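Long-range contact in conserved domain protein (Streptococcus pneumoniae, PDB 4IAJ), which is of unknown function but belongs to the DUF4649 family of conserved domain proteins: residues I7-I12 with Q47-K52. Residues are numbered along the deposited sequence; the frame is centred on the assembly and turned at random.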
ATOM      1  N   ILE B   7     -21.261 -17.792   5.928  1.00 32.39           N
ATOM      2  CA  ILE B   7     -20.218 -17.096   6.696  1.00 34.27           C
ATOM      3  C   ILE B   7     -20.669 -15.704   7.161  1.00 31.51           C
ATOM      4  O   ILE B   7     -21.156 -14.906   6.369  1.00 35.56           O
ATOM      5  CB  ILE B   7     -18.898 -16.985   5.912  1.00 35.62           C
ATOM      6  CG1 ILE B   7     -18.396 -18.381   5.569  1.00 38.75           C
ATOM      7  CG2 ILE B   7     -17.842 -16.260   6.735  1.00 33.16           C
ATOM      8  CD1 ILE B   7     -17.081 -18.410   4.831  1.00 42.46           C
ATOM      9  N   GLU B   8     -20.536 -15.455   8.465  1.00 30.89           N
ATOM     10  CA  GLU B   8     -20.743 -14.147   9.058  1.00 30.94           C
ATOM     11  C   GLU B   8     -19.530 -13.840   9.907  1.00 28.70           C
ATOM     12  O   GLU B   8     -19.058 -14.695  10.644  1.00 26.36           O
ATOM     13  CB  GLU B   8     -22.001 -14.109   9.911  1.00 37.45           C
ATOM     14  CG  GLU B   8     -23.263 -14.364   9.102  1.00 46.11           C
ATOM     15  CD  GLU B   8     -24.531 -13.795   9.735  1.00 54.43           C
ATOM     16  OE1 GLU B   8     -24.446 -13.111  10.787  1.00 58.03           O
ATOM     17  OE2 GLU B   8     -25.621 -14.029   9.161  1.00 59.19           O
ATOM     18  N   ILE B   9     -18.997 -12.636   9.765  1.00 23.93           N
ATOM     19  CA  ILE B   9     -17.802 -12.245  10.496  1.00 26.32           C
ATOM     20  C   ILE B   9     -18.053 -10.905  11.175  1.00 26.17           C
ATOM     21  O   ILE B   9     -18.466  -9.950  10.527  1.00 26.49           O
ATOM     22  CB  ILE B   9     -16.579 -12.106   9.584  1.00 24.92           C
ATOM     23  CG1 ILE B   9     -16.328 -13.391   8.777  1.00 25.00           C
ATOM     24  CG2 ILE B   9     -15.354 -11.748  10.407  1.00 25.26           C
ATOM     25  CD1 ILE B   9     -15.324 -13.206   7.648  1.00 25.34           C
ATOM     26  N   THR B  10     -17.806 -10.834  12.480  1.00 25.76           N
ATOM     27  CA  THR B  10     -17.937  -9.575  13.185  1.00 25.32           C
ATOM     28  C   THR B  10     -16.561  -9.200  13.724  1.00 22.84           C
ATOM     29  O   THR B  10     -15.860 -10.021  14.297  1.00 22.27           O
ATOM     30  CB  THR B  10     -18.979  -9.637  14.306  1.00 27.55           C
ATOM     31  OG1 THR B  10     -20.280  -9.890  13.756  1.00 28.75           O
ATOM     32  CG2 THR B  10     -19.031  -8.325  15.042  1.00 27.44           C
ATOM     33  N   TYR B  11     -16.164  -7.962  13.487  1.00 22.49           N
ATOM     34  CA  TYR B  11     -14.855  -7.487  13.910  1.00 20.71           C
ATOM     35  C   TYR B  11     -14.985  -6.094  14.482  1.00 21.11           C
ATOM     36  O   TYR B  11     -16.035  -5.450  14.355  1.00 21.02           O
ATOM     37  CB  TYR B  11     -13.861  -7.541  12.751  1.00 21.40           C
ATOM     38  CG  TYR B  11     -14.258  -6.737  11.560  1.00 20.92           C
ATOM     39  CD1 TYR B  11     -14.025  -5.373  11.503  1.00 22.05           C
ATOM     40  CD2 TYR B  11     -14.867  -7.343  10.485  1.00 24.07           C
ATOM     41  CE1 TYR B  11     -14.403  -4.631  10.388  1.00 25.92           C
ATOM     42  CE2 TYR B  11     -15.237  -6.622   9.378  1.00 24.96           C
ATOM     43  CZ  TYR B  11     -15.020  -5.273   9.333  1.00 25.27           C
ATOM     44  OH  TYR B  11     -15.416  -4.595   8.209  1.00 29.54           O
ATOM     45  N   ILE B  12     -13.930  -5.652  15.153  1.00 23.03           N
ATOM     46  CA  ILE B  12     -13.906  -4.345  15.812  1.00 25.01           C
ATOM     47  C   ILE B  12     -12.954  -3.469  15.055  1.00 22.16           C
ATOM     48  O   ILE B  12     -11.788  -3.826  14.927  1.00 20.46           O
ATOM     49  CB  ILE B  12     -13.402  -4.412  17.267  1.00 28.15           C
ATOM     50  CG1 ILE B  12     -14.063  -5.572  18.026  1.00 33.48           C
ATOM     51  CG2 ILE B  12     -13.637  -3.078  17.971  1.00 27.94           C
ATOM     52  CD1 ILE B  12     -15.562  -5.472  18.147  1.00 36.91           C
ATOM     53  N   GLN B  47     -14.326 -10.621  16.490  1.00 25.59           N
ATOM     54  CA  GLN B  47     -15.119 -10.832  17.674  1.00 28.53           C
ATOM     55  C   GLN B  47     -15.968 -12.078  17.538  1.00 30.42           C
ATOM     56  O   GLN B  47     -16.161 -12.783  18.519  1.00 32.42           O
ATOM     57  CB  GLN B  47     -16.005  -9.624  17.914  1.00 31.62           C
ATOM     58  CG  GLN B  47     -16.491  -9.526  19.343  1.00 41.66           C
ATOM     59  CD  GLN B  47     -17.792  -8.779  19.431  1.00 47.91           C
ATOM     60  OE1 GLN B  47     -18.776  -9.147  18.776  1.00 50.77           O
ATOM     61  NE2 GLN B  47     -17.810  -7.709  20.222  1.00 58.54           N
ATOM     62  N   LYS B  48     -16.489 -12.346  16.334  1.00 28.89           N
ATOM     63  CA  LYS B  48     -17.304 -13.544  16.081  1.00 29.73           C
ATOM     64  C   LYS B  48     -17.129 -14.064  14.649  1.00 29.43           C
ATOM     65  O   LYS B  48     -17.229 -13.296  13.709  1.00 28.68           O
ATOM     66  CB  LYS B  48     -18.775 -13.230  16.324  1.00 32.91           C
ATOM     67  CG  LYS B  48     -19.727 -14.382  16.067  1.00 38.78           C
ATOM     68  CD  LYS B  48     -21.151 -14.037  16.495  1.00 47.61           C
ATOM     69  CE  LYS B  48     -21.882 -13.253  15.416  1.00 54.34           C
ATOM     70  NZ  LYS B  48     -23.260 -12.878  15.830  1.00 59.25           N
ATOM     71  N   LEU B  49     -16.861 -15.361  14.504  1.00 26.48           N
ATOM     72  CA  LEU B  49     -16.796 -16.020  13.199  1.00 27.32           C
ATOM     73  C   LEU B  49     -17.802 -17.157  13.195  1.00 27.51           C
ATOM     74  O   LEU B  49     -17.664 -18.100  13.960  1.00 31.28           O
ATOM     75  CB  LEU B  49     -15.397 -16.549  12.922  1.00 25.81           C
ATOM     76  CG  LEU B  49     -15.222 -17.514  11.751  1.00 27.51           C
ATOM     77  CD1 LEU B  49     -15.543 -16.832  10.421  1.00 31.26           C
ATOM     78  CD2 LEU B  49     -13.810 -18.059  11.731  1.00 29.67           C
ATOM     79  N   THR B  50     -18.797 -17.067  12.316  1.00 27.57           N
ATOM     80  CA  THR B  50     -19.908 -18.014  12.289  1.00 30.42           C
ATOM     81  C   THR B  50     -19.904 -18.722  10.942  1.00 31.93           C
ATOM     82  O   THR B  50     -20.012 -18.079   9.886  1.00 36.13           O
ATOM     83  CB  THR B  50     -21.262 -17.307  12.520  1.00 33.30           C
ATOM     84  OG1 THR B  50     -21.245 -16.605  13.774  1.00 35.27           O
ATOM     85  CG2 THR B  50     -22.391 -18.295  12.554  1.00 37.93           C
ATOM     86  N   TYR B  51     -19.767 -20.041  10.992  1.00 32.78           N
ATOM     87  CA  TYR B  51     -19.751 -20.885   9.810  1.00 34.07           C
ATOM     88  C   TYR B  51     -20.966 -21.814   9.802  1.00 34.38           C
ATOM     89  O   TYR B  51     -21.099 -22.678  10.669  1.00 35.14           O
ATOM     90  CB  TYR B  51     -18.464 -21.699   9.765  1.00 32.53           C
ATOM     91  CG  TYR B  51     -18.394 -22.632   8.589  1.00 33.09           C
ATOM     92  CD1 TYR B  51     -18.144 -22.144   7.312  1.00 37.63           C
ATOM     93  CD2 TYR B  51     -18.579 -23.995   8.743  1.00 35.21           C
ATOM     94  CE1 TYR B  51     -18.076 -22.996   6.222  1.00 39.37           C
ATOM     95  CE2 TYR B  51     -18.512 -24.853   7.659  1.00 36.36           C
ATOM     96  CZ  TYR B  51     -18.257 -24.344   6.400  1.00 38.92           C
ATOM     97  OH  TYR B  51     -18.181 -25.174   5.313  1.00 39.09           O
ATOM     98  N   LYS B  52     -21.838 -21.642   8.813  1.00 36.91           N
ATOM     99  CA  LYS B  52     -23.119 -22.366   8.750  1.00 40.67           C
ATOM    100  C   LYS B  52     -23.892 -22.272  10.061  1.00 41.53           C
ATOM    101  O   LYS B  52     -24.511 -23.240  10.484  1.00 44.94           O
ATOM    102  CB  LYS B  52     -22.893 -23.829   8.394  1.00 40.72           C
ATOM    103  CG  LYS B  52     -22.036 -24.006   7.162  1.00 43.78           C
ATOM    104  CD  LYS B  52     -21.915 -25.468   6.768  1.00 45.94           C
ATOM    105  CE  LYS B  52     -23.138 -25.939   6.023  1.00 49.89           C
ATOM    106  NZ  LYS B  52     -22.772 -27.083   5.151  1.00 57.13           N
TER
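Ile7 to Thr10 pair antiparallel with Tyr51 to Lys48, with the strand axes 4.8 Å apart at an angle of 179°. Glu8 and Thr50 form one hydrogen-bonded pair, with Glu8 N to Thr50 O at 3.0 Å and Thr50 N to Glu8 O at 2.9 Å. At the next such pair, Thr10 N gives a straight bond to Lys48 O (2.8 Å). Thr10 O is gripped twice from the same face of its plane, by Lys48 N at 3.2 Å and by Gln47 N at 2.7 Å, the latter more bent (143° at the hydrogen).

Ile9 and Leu49 lie side by side on the face that helix 26-35 covers, and Leu49 CD1 meets Ile9 CG1 at 3.9 Å. Ile7 CG1 reaches the edge of the Tyr51 ring near its plane. On the other face, the aliphatic part of Lys48 crosses Thr10, whose OG1 is hydrogen-bonded to Thr20 OG1. Gln47 CG is anti to its backbone N (chi1 -160°), and its extended chain runs beside Thr10. Its OE1 lies 3.8 Å from Thr10 CG2, while NE2 is hydrogen-bonded to Glu18 OE2 and touches Ile12 CD1. Gln47 and Lys48 opposite Thr10 make a classic beta bulge between the central strands of a four-stranded antiparallel sheet.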